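Local structure of YARHG domain-containing protein (Legionella pneumophila subsp. pneumophila, 4G2A) at residues Glu26-Ser31 and Tyr159-Gly164; Gly42-Asn47 and Leu177-Asn182; Leu187-Asp192 and Leu198-Ser203; Tyr216-Arg221 and Leu229-Phe234. The protein is of unknown function but combines a DUF4424 region with a YARHG domain and has been proposed to bind a nutrient. All blocks are in the same frame, centred on the assembly; numbering follows the deposited sequence.

Contact 1: residues Glu26-Ser31 and Tyr159-Gly164. With SO4 (sulfate ion), chain D; SO4 (sulfate ion), chain E.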
loop_
_atom_site.group_PDB
_atom_site.type_symbol
_atom_site.label_atom_id
_atom_site.label_comp_id
_atom_site.label_asym_id
_atom_site.label_seq_id
_atom_site.Cartn_x
_atom_site.Cartn_y
_atom_site.Cartn_z
ATOM N N GLU A 26 16.728 3.681 -9.584
ATOM C CA GLU A 26 15.266 3.802 -9.540
ATOM C C GLU A 26 14.887 4.851 -8.510
ATOM O O GLU A 26 15.607 5.055 -7.532
ATOM C CB GLU A 26 14.556 2.467 -9.208
ATOM C CG GLU A 26 15.017 1.216 -9.959
ATOM C CD GLU A 26 16.356 0.678 -9.487
ATOM O OE1 GLU A 26 16.562 0.580 -8.257
ATOM O OE2 GLU A 26 17.234 0.436 -10.346
ATOM N N LEU A 27 13.775 5.531 -8.742
ATOM C CA LEU A 27 13.218 6.548 -7.864
ATOM C C LEU A 27 11.735 6.257 -7.846
ATOM O O LEU A 27 11.046 6.561 -8.815
ATOM C CB LEU A 27 13.580 7.946 -8.395
ATOM C CG LEU A 27 13.121 9.164 -7.595
ATOM C CD1 LEU A 27 13.831 9.241 -6.233
ATOM C CD2 LEU A 27 13.399 10.444 -8.375
ATOM N N ILE A 28 11.265 5.544 -6.809
ATOM C CA ILE A 28 9.891 5.070 -6.745
ATOM C C ILE A 28 9.130 5.767 -5.600
ATOM O O ILE A 28 9.417 5.583 -4.415
ATOM C CB ILE A 28 9.904 3.515 -6.635
ATOM C CG1 ILE A 28 10.590 2.900 -7.899
ATOM C CG2 ILE A 28 8.483 2.947 -6.444
ATOM C CD1 ILE A 28 11.245 1.546 -7.723
ATOM N N ARG A 29 8.147 6.565 -5.986
ATOM C CA ARG A 29 7.329 7.346 -5.068
ATOM C C ARG A 29 5.925 6.799 -5.106
ATOM O O ARG A 29 5.344 6.729 -6.174
ATOM C CB ARG A 29 7.375 8.837 -5.460
ATOM C CG ARG A 29 6.995 9.760 -4.332
ATOM C CD ARG A 29 7.041 11.188 -4.799
ATOM N NE ARG A 29 6.549 12.125 -3.791
ATOM C CZ ARG A 29 5.284 12.506 -3.705
ATOM N NH1 ARG A 29 4.381 12.036 -4.556
ATOM N NH2 ARG A 29 4.904 13.343 -2.756
ATOM N N ILE A 30 5.413 6.335 -3.960
ATOM C CA ILE A 30 4.083 5.720 -3.832
ATOM C C ILE A 30 3.315 6.594 -2.851
ATOM O O ILE A 30 3.694 6.710 -1.675
ATOM C CB ILE A 30 4.177 4.221 -3.407
ATOM C CG1 ILE A 30 5.160 3.425 -4.312
ATOM C CG2 ILE A 30 2.794 3.581 -3.387
ATOM C CD1 ILE A 30 5.374 1.919 -3.958
ATOM N N SER A 31 2.316 7.312 -3.373
ATOM C CA SER A 31 1.563 8.307 -2.599
ATOM C C SER A 31 0.092 7.941 -2.420
ATOM O O SER A 31 -0.589 7.667 -3.400
ATOM C CB SER A 31 1.678 9.672 -3.263
ATOM O OG SER A 31 1.086 10.625 -2.402
ATOM N N TYR A 159 5.252 -3.470 -4.057
ATOM C CA TYR A 159 6.023 -3.187 -5.264
ATOM C C TYR A 159 6.959 -4.361 -5.533
ATOM O O TYR A 159 7.761 -4.689 -4.661
ATOM C CB TYR A 159 6.798 -1.873 -5.126
ATOM C CG TYR A 159 7.245 -1.293 -6.447
ATOM C CD1 TYR A 159 8.427 -1.715 -7.051
ATOM C CD2 TYR A 159 6.467 -0.351 -7.117
ATOM C CE1 TYR A 159 8.833 -1.202 -8.275
ATOM C CE2 TYR A 159 6.876 0.183 -8.337
ATOM C CZ TYR A 159 8.070 -0.234 -8.904
ATOM O OH TYR A 159 8.492 0.287 -10.104
ATOM N N VAL A 160 6.844 -5.003 -6.727
ATOM C CA VAL A 160 7.682 -6.143 -7.113
ATOM C C VAL A 160 9.075 -5.641 -7.559
ATOM O O VAL A 160 9.195 -4.890 -8.525
ATOM C CB VAL A 160 7.024 -7.054 -8.172
ATOM C CG1 VAL A 160 7.969 -8.180 -8.597
ATOM C CG2 VAL A 160 5.696 -7.621 -7.658
ATOM N N LEU A 161 10.116 -6.088 -6.827
ATOM C CA LEU A 161 11.512 -5.723 -7.012
ATOM C C LEU A 161 12.394 -6.927 -7.350
ATOM O O LEU A 161 13.457 -6.721 -7.930
ATOM C CB LEU A 161 12.037 -5.051 -5.726
ATOM C CG LEU A 161 11.485 -3.638 -5.403
ATOM C CD1 LEU A 161 11.815 -3.226 -3.963
ATOM C CD2 LEU A 161 12.001 -2.599 -6.373
ATOM N N LYS A 162 11.976 -8.166 -6.988
ATOM C CA LYS A 162 12.748 -9.396 -7.207
ATOM C C LYS A 162 13.040 -9.670 -8.703
ATOM O O LYS A 162 14.019 -10.342 -9.034
ATOM C CB LYS A 162 12.030 -10.616 -6.598
ATOM C CG LYS A 162 12.079 -10.677 -5.072
ATOM C CD LYS A 162 11.681 -12.065 -4.553
ATOM C CE LYS A 162 11.161 -12.047 -3.130
ATOM N NZ LYS A 162 10.716 -13.400 -2.658
ATOM N N THR A 163 12.163 -9.162 -9.580
ATOM C CA THR A 163 12.206 -9.300 -11.029
ATOM C C THR A 163 13.369 -8.517 -11.603
ATOM O O THR A 163 13.779 -8.789 -12.728
ATOM C CB THR A 163 10.875 -8.880 -11.645
ATOM O OG1 THR A 163 10.506 -7.587 -11.148
ATOM C CG2 THR A 163 9.766 -9.892 -11.380
ATOM N N GLY A 164 13.946 -7.616 -10.804
ATOM C CA GLY A 164 15.146 -6.873 -11.174
ATOM C C GLY A 164 16.311 -7.774 -11.561
ATOM O O GLY A 164 17.216 -7.343 -12.279
HETATM S S SO4 D . 1.558 14.050 -3.068
HETATM O O1 SO4 D . 0.124 13.885 -2.815
HETATM O O2 SO4 D . 2.338 13.616 -1.899
HETATM O O3 SO4 D . 1.948 13.265 -4.234
HETATM O O4 SO4 D . 1.814 15.465 -3.346
HETATM S S SO4 E . 8.440 14.473 -0.601
HETATM O O1 SO4 E . 7.110 15.090 -0.640
HETATM O O2 SO4 E . 8.583 13.681 0.626
HETATM O O3 SO4 E . 8.614 13.613 -1.783
HETATM O O4 SO4 E . 9.470 15.515 -0.608
#
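I28 and I30 of strand 21-33 meet Y159, at the end of strand 155-160, in the packed interior between two facing β layers. I28 lies on one side of the phenol. Its branch methyl CG2 lies over the face, 4.0 Å from the ring centroid and offset toward the rim, a CH-π contact, while CD1 sits out past the CE1-CZ rim, 3.7 Å from CE1 of Y159. The phenol is delivered to this place by chi1 of -161°, which sets CG anti to the backbone N and sends the ring across to the opposing strand. I30 approaches obliquely, its CD1 4.0 Å from CD2 of Y159, and L161 CD2 closes the group at 4.4 Å from I28 CD1. No hydrogen bond crosses between the segments; this is side-chain packing between strands of different layers, and isoleucine suits it because its two branches cover face and rim from the same side. On the other side of the strand, the guanidinium of R29 is fixed by two sulfate ions, probably from the crystallisation liquor. NH1 and NH2 hold the sulfate of chain D, NH1 to O3 at 2.7 Å, and NE points almost straight, at 172°, to O3 of the chain E sulfate.

Contact 2: residues Gly42-Asn47 and Leu177-Asn182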
loop_
_atom_site.group_PDB
_atom_site.type_symbol
_atom_site.label_atom_id
_atom_site.label_comp_id
_atom_site.label_asym_id
_atom_site.label_seq_id
_atom_site.Cartn_x
_atom_site.Cartn_y
_atom_site.Cartn_z
ATOM N N GLY A 42 -9.763 4.212 -1.165
ATOM C CA GLY A 42 -8.376 4.648 -1.137
ATOM C C GLY A 42 -7.617 4.247 -2.386
ATOM O O GLY A 42 -7.989 3.301 -3.100
ATOM N N SER A 43 -6.551 4.991 -2.669
ATOM C CA SER A 43 -5.718 4.747 -3.831
ATOM C C SER A 43 -4.258 5.056 -3.522
ATOM O O SER A 43 -3.946 5.746 -2.551
ATOM C CB SER A 43 -6.192 5.587 -5.018
ATOM O OG SER A 43 -6.377 6.953 -4.672
ATOM N N TRP A 44 -3.372 4.468 -4.336
ATOM C CA TRP A 44 -1.943 4.707 -4.347
ATOM C C TRP A 44 -1.555 5.203 -5.734
ATOM O O TRP A 44 -1.974 4.621 -6.744
ATOM C CB TRP A 44 -1.152 3.446 -3.972
ATOM C CG TRP A 44 -1.348 3.008 -2.556
ATOM C CD1 TRP A 44 -2.117 1.974 -2.122
ATOM C CD2 TRP A 44 -0.741 3.578 -1.387
ATOM N NE1 TRP A 44 -2.054 1.878 -0.757
ATOM C CE2 TRP A 44 -1.204 2.842 -0.276
ATOM C CE3 TRP A 44 0.188 4.612 -1.172
ATOM C CZ2 TRP A 44 -0.773 3.103 1.030
ATOM C CZ3 TRP A 44 0.580 4.905 0.131
ATOM C CH2 TRP A 44 0.122 4.138 1.211
ATOM N N HIS A 45 -0.769 6.286 -5.775
ATOM C CA HIS A 45 -0.255 6.893 -7.001
ATOM C C HIS A 45 1.244 6.664 -7.063
ATOM O O HIS A 45 1.981 7.083 -6.179
ATOM C CB HIS A 45 -0.610 8.386 -7.057
ATOM C CG HIS A 45 -0.190 9.070 -8.321
ATOM N ND1 HIS A 45 0.110 10.419 -8.338
ATOM C CD2 HIS A 45 -0.013 8.568 -9.566
ATOM C CE1 HIS A 45 0.444 10.695 -9.587
ATOM N NE2 HIS A 45 0.385 9.610 -10.360
ATOM N N TYR A 46 1.682 5.975 -8.107
ATOM C CA TYR A 46 3.073 5.601 -8.328
ATOM C C TYR A 46 3.732 6.477 -9.368
ATOM O O TYR A 46 3.242 6.553 -10.500
ATOM C CB TYR A 46 3.168 4.132 -8.796
ATOM C CG TYR A 46 2.584 3.103 -7.853
ATOM C CD1 TYR A 46 1.203 2.967 -7.705
ATOM C CD2 TYR A 46 3.397 2.165 -7.229
ATOM C CE1 TYR A 46 0.657 1.988 -6.872
ATOM C CE2 TYR A 46 2.865 1.179 -6.406
ATOM C CZ TYR A 46 1.494 1.096 -6.224
ATOM O OH TYR A 46 0.985 0.123 -5.398
ATOM N N ASN A 47 4.835 7.153 -8.990
ATOM C CA ASN A 47 5.667 7.904 -9.928
ATOM C C ASN A 47 7.026 7.222 -9.869
ATOM O O ASN A 47 7.696 7.264 -8.833
ATOM C CB ASN A 47 5.726 9.382 -9.614
ATOM C CG ASN A 47 4.429 10.105 -9.809
ATOM O OD1 ASN A 47 3.654 10.290 -8.870
ATOM N ND2 ASN A 47 4.228 10.649 -10.997
ATOM N N LEU A 177 13.149 4.271 -2.641
ATOM C CA LEU A 177 11.733 3.954 -2.472
ATOM C C LEU A 177 11.102 4.827 -1.404
ATOM O O LEU A 177 11.646 4.968 -0.305
ATOM C CB LEU A 177 11.519 2.464 -2.127
ATOM C CG LEU A 177 12.195 1.440 -3.048
ATOM C CD1 LEU A 177 12.930 0.390 -2.231
ATOM C CD2 LEU A 177 11.177 0.798 -3.976
ATOM N N GLU A 178 9.937 5.388 -1.713
ATOM C CA GLU A 178 9.261 6.244 -0.749
ATOM C C GLU A 178 7.757 5.962 -0.734
ATOM O O GLU A 178 7.100 6.074 -1.773
ATOM C CB GLU A 178 9.558 7.721 -1.072
ATOM C CG GLU A 178 9.212 8.713 0.026
ATOM C CD GLU A 178 9.481 10.168 -0.326
ATOM O OE1 GLU A 178 9.228 10.561 -1.488
ATOM O OE2 GLU A 178 9.929 10.923 0.569
ATOM N N VAL A 179 7.220 5.587 0.459
ATOM C CA VAL A 179 5.782 5.373 0.675
ATOM C C VAL A 179 5.258 6.529 1.548
ATOM O O VAL A 179 5.824 6.812 2.608
ATOM C CB VAL A 179 5.450 3.990 1.249
ATOM C CG1 VAL A 179 3.955 3.890 1.584
ATOM C CG2 VAL A 179 5.865 2.892 0.268
ATOM N N ILE A 180 4.251 7.255 1.031
ATOM C CA ILE A 180 3.656 8.465 1.629
ATOM C C ILE A 180 2.146 8.277 1.731
ATOM O O ILE A 180 1.421 8.640 0.807
ATOM C CB ILE A 180 4.012 9.760 0.814
ATOM C CG1 ILE A 180 5.492 9.801 0.447
ATOM C CG2 ILE A 180 3.580 11.058 1.546
ATOM C CD1 ILE A 180 5.767 10.484 -0.844
ATOM N N PRO A 181 1.653 7.764 2.874
ATOM C CA PRO A 181 0.204 7.508 3.001
ATOM C C PRO A 181 -0.682 8.759 2.961
ATOM O O PRO A 181 -1.840 8.661 2.547
ATOM C CB PRO A 181 0.095 6.803 4.354
ATOM C CG PRO A 181 1.451 6.215 4.596
ATOM C CD PRO A 181 2.393 7.236 4.043
ATOM N N ASN A 182 -0.158 9.922 3.414
ATOM C CA ASN A 182 -0.875 11.198 3.467
ATOM C C ASN A 182 -2.017 11.183 4.506
ATOM O O ASN A 182 -2.918 12.030 4.462
ATOM C CB ASN A 182 -1.382 11.610 2.086
ATOM C CG ASN A 182 -0.266 12.074 1.199
ATOM O OD1 ASN A 182 0.528 12.931 1.569
ATOM N ND2 ASN A 182 -0.178 11.527 0.016
#
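W44 turns the far end of its indole against V179, I180 and P181, and this one ring makes every close contact between the two segments. The tight part is a small hydrophobic notch. CZ3 of W44 lies 3.8 Å from CG1 of V179, whose side chain crosses the indole at about a right angle, and CH2 stands 3.8 Å from CA of P181 and 4.1 Å from its CB. With chi1 of -67°, CG of W44 is anti to its own carbonyl carbon, which brings the six-membered ring against the end of strand 174-180, met obliquely. Strand 21-33 runs between the two segments, bonded to both, and the long indole of W44 spans the gap. A compact valine and a proline fit here because each presents a small, stiff hydrocarbon surface. I30 and L35 also touch W44. The other side is looser and more polar: the I180 side chain lies about 4 Å from a bound sulfate, E178 and H45 are partly exposed, and N182 is exposed, with ND2 hydrogen-bonded to O of G32. The carbonyl O of I180 is 3.9 Å from CZ3 of W44, and no hydrogen bond links the segments. The direct contact therefore rests on van der Waals packing and burial of the indole, while backbone hydrogen bonds to strand 21-33 hold the two strands in place.

Contact 3: residues Leu187-Asp192 and Leu198-Ser203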
loop_
_atom_site.group_PDB
_atom_site.type_symbol
_atom_site.label_atom_id
_atom_site.label_comp_id
_atom_site.label_asym_id
_atom_site.label_seq_id
_atom_site.Cartn_x
_atom_site.Cartn_y
_atom_site.Cartn_z
ATOM N N LEU A 187 2.994 0.969 11.522
ATOM C CA LEU A 187 3.250 -0.335 10.913
ATOM C C LEU A 187 2.420 -1.356 11.661
ATOM O O LEU A 187 2.259 -1.208 12.874
ATOM C CB LEU A 187 4.743 -0.729 11.003
ATOM C CG LEU A 187 5.758 0.171 10.376
ATOM C CD1 LEU A 187 7.165 -0.290 10.735
ATOM C CD2 LEU A 187 5.575 0.238 8.896
ATOM N N CYS A 188 1.942 -2.412 10.985
ATOM C CA CYS A 188 1.208 -3.464 11.685
ATOM C C CYS A 188 2.166 -4.245 12.589
ATOM O O CYS A 188 1.726 -4.802 13.581
ATOM C CB CYS A 188 0.483 -4.377 10.708
ATOM S SG CYS A 188 -0.586 -3.498 9.534
ATOM N N SER A 189 3.478 -4.228 12.284
ATOM C CA SER A 189 4.542 -4.827 13.098
ATOM C C SER A 189 4.819 -3.968 14.376
ATOM O O SER A 189 5.491 -4.454 15.297
ATOM C CB SER A 189 5.821 -5.008 12.271
ATOM O OG SER A 189 6.421 -3.792 11.853
ATOM N N GLU A 190 4.306 -2.709 14.431
ATOM C CA GLU A 190 4.416 -1.822 15.609
ATOM C C GLU A 190 3.181 -2.007 16.561
ATOM O O GLU A 190 3.217 -1.559 17.708
ATOM C CB GLU A 190 4.542 -0.340 15.196
ATOM C CG GLU A 190 5.854 0.043 14.521
ATOM C CD GLU A 190 5.964 1.497 14.096
ATOM O OE1 GLU A 190 5.097 1.967 13.327
ATOM O OE2 GLU A 190 6.938 2.165 14.514
ATOM N N ILE A 191 2.105 -2.677 16.077
ATOM C CA ILE A 191 0.872 -2.924 16.830
ATOM C C ILE A 191 0.700 -4.448 17.058
ATOM O O ILE A 191 0.531 -4.862 18.205
ATOM C CB ILE A 191 -0.336 -2.242 16.120
ATOM C CG1 ILE A 191 -0.232 -0.694 16.348
ATOM C CG2 ILE A 191 -1.694 -2.819 16.618
ATOM C CD1 ILE A 191 -1.112 0.163 15.609
ATOM N N ASP A 192 0.755 -5.263 15.980
ATOM C CA ASP A 192 0.721 -6.736 16.010
ATOM C C ASP A 192 2.186 -7.192 15.898
ATOM O O ASP A 192 2.641 -7.644 14.841
ATOM C CB ASP A 192 -0.182 -7.288 14.880
ATOM C CG ASP A 192 -1.635 -6.840 14.948
ATOM O OD1 ASP A 192 -2.015 -6.198 15.953
ATOM O OD2 ASP A 192 -2.401 -7.156 14.005
ATOM N N LEU A 198 4.771 -9.420 8.774
ATOM C CA LEU A 198 4.326 -8.042 8.944
ATOM C C LEU A 198 5.509 -7.080 8.952
ATOM O O LEU A 198 5.301 -5.883 8.804
ATOM C CB LEU A 198 3.519 -7.903 10.244
ATOM C CG LEU A 198 2.191 -8.637 10.298
ATOM C CD1 LEU A 198 1.563 -8.485 11.663
ATOM C CD2 LEU A 198 1.239 -8.121 9.249
ATOM N N ASN A 199 6.749 -7.589 9.093
ATOM C CA ASN A 199 7.941 -6.738 9.064
ATOM C C ASN A 199 8.148 -6.166 7.687
ATOM O O ASN A 199 7.985 -6.891 6.709
ATOM C CB ASN A 199 9.181 -7.483 9.495
ATOM C CG ASN A 199 9.215 -7.789 10.951
ATOM O OD1 ASN A 199 8.569 -7.120 11.768
ATOM N ND2 ASN A 199 10.024 -8.774 11.313
ATOM N N PRO A 200 8.468 -4.862 7.571
ATOM C CA PRO A 200 8.630 -4.278 6.227
ATOM C C PRO A 200 9.834 -4.832 5.486
ATOM O O PRO A 200 10.877 -5.079 6.075
ATOM C CB PRO A 200 8.786 -2.781 6.498
ATOM C CG PRO A 200 8.303 -2.589 7.922
ATOM C CD PRO A 200 8.644 -3.846 8.629
ATOM N N THR A 201 9.673 -5.062 4.196
ATOM C CA THR A 201 10.759 -5.526 3.336
ATOM C C THR A 201 10.893 -4.537 2.157
ATOM O O THR A 201 9.895 -3.928 1.797
ATOM C CB THR A 201 10.580 -6.994 2.871
ATOM O OG1 THR A 201 9.577 -7.076 1.873
ATOM C CG2 THR A 201 10.319 -7.963 4.013
ATOM N N PRO A 202 12.084 -4.324 1.550
ATOM C CA PRO A 202 13.398 -4.917 1.866
ATOM C C PRO A 202 13.975 -4.333 3.153
ATOM O O PRO A 202 13.295 -3.545 3.814
ATOM C CB PRO A 202 14.238 -4.536 0.643
ATOM C CG PRO A 202 13.620 -3.266 0.129
ATOM C CD PRO A 202 12.166 -3.384 0.408
ATOM N N SER A 203 15.212 -4.718 3.532
ATOM C CA SER A 203 15.862 -4.130 4.717
ATOM C C SER A 203 16.213 -2.653 4.457
ATOM O O SER A 203 16.318 -2.234 3.306
ATOM C CB SER A 203 17.146 -4.891 5.074
ATOM O OG SER A 203 16.961 -6.291 5.212
HETATM O O HOH W 1 3.961 -3.630 9.279
#
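L198 carries its CG anti to the carbonyl carbon (chi1 -66°), and its extended side chain spreads the two methyls across the turn 188-192: CD2 comes 4.1 Å from CB of C188, and CD1 lies 3.5 Å from O of D192, a residue that is poorly ordered. S189 has chi1 of 66°, with OG between its backbone N and carbonyl carbon and near CD of P200, while CB meets OD1 of N199 at 3.5 Å. A small residue is apt where the two backbones come nearest. Beyond it, L187 crosses the proline at about a right angle, CD1 being 3.8 Å from CG of P200. No direct hydrogen bond joins the segments; a water accepts from N of S189 at 3.1 Å and lies 2.7 Å from O of L198, to which it can donate. Residues 187-192 are also bonded among themselves. L187 N gives a nearly straight bond (171°) to OE1 of E190, whose own N returns one to O of L187, and O of C188 receives both I191 N and D192 N. The carboxylate of D192, as modelled, pairs with Y154 and K243, and OE1 of E190 also pairs with R214. C188 is disulfide-bonded to C232 of strand 229-235, so the arrangement is that of an irregular, disulfide-braced loop between strands 185-187 and 206-208, folded back on itself and tied to a neighbouring strand.

Contact 4: residues Tyr216-Arg221 and Leu229-Phe234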
loop_
_atom_site.group_PDB
_atom_site.type_symbol
_atom_site.label_atom_id
_atom_site.label_comp_id
_atom_site.label_asym_id
_atom_site.label_seq_id
_atom_site.Cartn_x
_atom_site.Cartn_y
_atom_site.Cartn_z
ATOM N N TYR A 216 7.715 6.517 4.824
ATOM C CA TYR A 216 8.539 5.312 4.937
ATOM C C TYR A 216 9.517 5.318 3.779
ATOM O O TYR A 216 9.094 5.276 2.616
ATOM C CB TYR A 216 7.648 4.059 4.953
ATOM C CG TYR A 216 6.591 4.131 6.038
ATOM C CD1 TYR A 216 6.897 3.810 7.360
ATOM C CD2 TYR A 216 5.315 4.617 5.762
ATOM C CE1 TYR A 216 5.947 3.937 8.377
ATOM C CE2 TYR A 216 4.357 4.758 6.772
ATOM C CZ TYR A 216 4.674 4.400 8.075
ATOM O OH TYR A 216 3.730 4.483 9.057
ATOM N N ILE A 217 10.819 5.465 4.094
ATOM C CA ILE A 217 11.871 5.636 3.087
ATOM C C ILE A 217 12.952 4.546 3.142
ATOM O O ILE A 217 13.424 4.159 4.209
ATOM C CB ILE A 217 12.513 7.063 3.250
ATOM C CG1 ILE A 217 11.488 8.166 2.995
ATOM C CG2 ILE A 217 13.720 7.300 2.346
ATOM C CD1 ILE A 217 11.221 8.969 4.176
ATOM N N TRP A 218 13.355 4.109 1.951
ATOM C CA TRP A 218 14.472 3.214 1.655
ATOM C C TRP A 218 15.413 3.952 0.703
ATOM O O TRP A 218 14.933 4.652 -0.194
ATOM C CB TRP A 218 13.999 1.909 0.996
ATOM C CG TRP A 218 13.168 0.982 1.826
ATOM C CD1 TRP A 218 13.559 -0.220 2.332
ATOM C CD2 TRP A 218 11.748 1.071 2.050
ATOM N NE1 TRP A 218 12.494 -0.843 2.949
ATOM C CE2 TRP A 218 11.363 -0.091 2.760
ATOM C CE3 TRP A 218 10.764 2.028 1.731
ATOM C CZ2 TRP A 218 10.034 -0.333 3.140
ATOM C CZ3 TRP A 218 9.454 1.802 2.130
ATOM C CH2 TRP A 218 9.101 0.632 2.830
ATOM N N ASP A 219 16.735 3.835 0.916
ATOM C CA ASP A 219 17.768 4.437 0.062
ATOM C C ASP A 219 18.933 3.453 0.022
ATOM O O ASP A 219 19.800 3.459 0.897
ATOM C CB ASP A 219 18.170 5.822 0.575
ATOM C CG ASP A 219 19.061 6.620 -0.365
ATOM O OD1 ASP A 219 19.591 6.028 -1.344
ATOM O OD2 ASP A 219 19.240 7.835 -0.123
ATOM N N LEU A 220 18.901 2.552 -0.973
ATOM C CA LEU A 220 19.824 1.420 -1.114
ATOM C C LEU A 220 20.726 1.547 -2.347
ATOM O O LEU A 220 20.258 1.874 -3.432
ATOM C CB LEU A 220 18.988 0.113 -1.167
ATOM C CG LEU A 220 17.718 0.098 -0.256
ATOM C CD1 LEU A 220 16.603 -0.748 -0.849
ATOM C CD2 LEU A 220 18.047 -0.281 1.177
ATOM N N ARG A 221 22.022 1.289 -2.159
ATOM C CA ARG A 221 23.057 1.370 -3.188
ATOM C C ARG A 221 23.548 -0.032 -3.440
ATOM O O ARG A 221 23.558 -0.822 -2.502
ATOM C CB ARG A 221 24.198 2.324 -2.768
ATOM C CG ARG A 221 23.716 3.718 -2.315
ATOM C CD ARG A 221 24.830 4.748 -2.295
ATOM N NE ARG A 221 25.125 5.271 -3.629
ATOM C CZ ARG A 221 25.030 6.552 -3.977
ATOM N NH1 ARG A 221 24.652 7.465 -3.088
ATOM N NH2 ARG A 221 25.325 6.934 -5.216
ATOM N N LEU A 229 9.016 -4.925 -2.212
ATOM C CA LEU A 229 8.530 -3.960 -1.250
ATOM C C LEU A 229 7.236 -4.541 -0.685
ATOM O O LEU A 229 6.312 -4.896 -1.428
ATOM C CB LEU A 229 8.321 -2.550 -1.837
ATOM C CG LEU A 229 7.454 -1.608 -0.987
ATOM C CD1 LEU A 229 8.155 -1.241 0.278
ATOM C CD2 LEU A 229 7.125 -0.383 -1.726
ATOM N N SER A 230 7.226 -4.724 0.621
ATOM C CA SER A 230 6.087 -5.240 1.355
ATOM C C SER A 230 5.924 -4.381 2.579
ATOM O O SER A 230 6.766 -4.407 3.478
ATOM C CB SER A 230 6.291 -6.710 1.712
ATOM O OG SER A 230 5.151 -7.209 2.392
ATOM N N LEU A 231 4.891 -3.545 2.575
ATOM C CA LEU A 231 4.639 -2.650 3.690
ATOM C C LEU A 231 3.182 -2.748 4.115
ATOM O O LEU A 231 2.257 -2.446 3.358
ATOM C CB LEU A 231 5.050 -1.209 3.329
ATOM C CG LEU A 231 5.001 -0.148 4.422
ATOM C CD1 LEU A 231 6.002 -0.441 5.533
ATOM C CD2 LEU A 231 5.280 1.221 3.837
ATOM N N CYS A 232 3.008 -3.228 5.331
ATOM C CA CYS A 232 1.732 -3.415 5.993
ATOM C C CYS A 232 1.494 -2.252 6.989
ATOM O O CYS A 232 2.309 -2.028 7.899
ATOM C CB CYS A 232 1.721 -4.769 6.689
ATOM S SG CYS A 232 0.107 -5.244 7.321
ATOM N N LEU A 233 0.396 -1.504 6.793
ATOM C CA LEU A 233 0.077 -0.313 7.596
ATOM C C LEU A 233 -1.277 -0.334 8.247
ATOM O O LEU A 233 -2.227 -0.915 7.710
ATOM C CB LEU A 233 0.116 0.956 6.718
ATOM C CG LEU A 233 1.426 1.345 6.040
ATOM C CD1 LEU A 233 1.205 2.528 5.107
ATOM C CD2 LEU A 233 2.502 1.654 7.057
ATOM N N PHE A 234 -1.386 0.383 9.373
ATOM C CA PHE A 234 -2.656 0.620 10.036
ATOM C C PHE A 234 -3.021 2.064 9.793
ATOM O O PHE A 234 -2.190 2.937 9.989
ATOM C CB PHE A 234 -2.617 0.314 11.559
ATOM C CG PHE A 234 -3.038 -1.074 11.972
ATOM C CD1 PHE A 234 -4.321 -1.541 11.700
ATOM C CD2 PHE A 234 -2.173 -1.896 12.683
ATOM C CE1 PHE A 234 -4.705 -2.827 12.074
ATOM C CE2 PHE A 234 -2.556 -3.182 13.061
ATOM C CZ PHE A 234 -3.822 -3.638 12.755
#
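Y216 packs on L231 and L233, and its side chain can be traced outward from strand 215-220. CB begins the contact, 3.9 Å from CD2 of L231, and CG and CD2 of the ring stay beside that same methyl, the two side chains crossing at about a right angle. Further out the partner changes: the ring runs alongside L233 in the opposite direction, CE2 and CZ lying against CD2 of L233, CE2 at 3.6 Å. At the tip, OH is still 3.7 Å from the L233 methyl, but its polar needs are met by OG1 of T185 and NH1 of R214. A tyrosine suits this position because its ring spans the hydrophobic layer and its hydroxyl emerges among polar partners. W218 follows two residues on, pointing to the same side. CD1 of L229 lies over one face of the indole, its modelled approach to CH2 short and somewhat doubtful, whereas CD2 of L231 comes to the edge, in the ring plane, at 4.0 Å from CH2. Chi1 of 164° puts CG of L229 anti to the backbone N and helps lay CD1 on the ring. The buried NE1 of W218 donates to O of P202. CD2 of L231 is thus wedged between the two aromatic side chains, a place suited to the branched, flexible end of leucine. The strand axes pass 10.7 Å apart and run nearly antiparallel (162°), with no hydrogen bonds between them. Such spacing and interdigitating large apolar side chains are typical of face-to-face packing of β layers, as in a β-sandwich.

Overall arrangement
Contacts 1, 2 and 4 are buried and largely apolar, whereas contact 3 is only partly buried, lies in loops and adds a water bridge; its C188 is disulfide-bonded to C232 of contact 4. The three strand contacts share one neighbourhood. Strand 21-33, of contact 1, is hydrogen-bonded to both strands of contact 2, and strand 174-180 pairs in turn with strand 215-220 of contact 4. On the facing side, strand 155-160 pairs with strand 229-235, joining contact 1 to contact 4. Contact 3 lies beside contact 4, their centres 9 Å apart, linked also through P202 and T201. Side-chain fit prevails inside; in the loops apolar packing is joined by the water and by turn hydrogen bonds within 187-192.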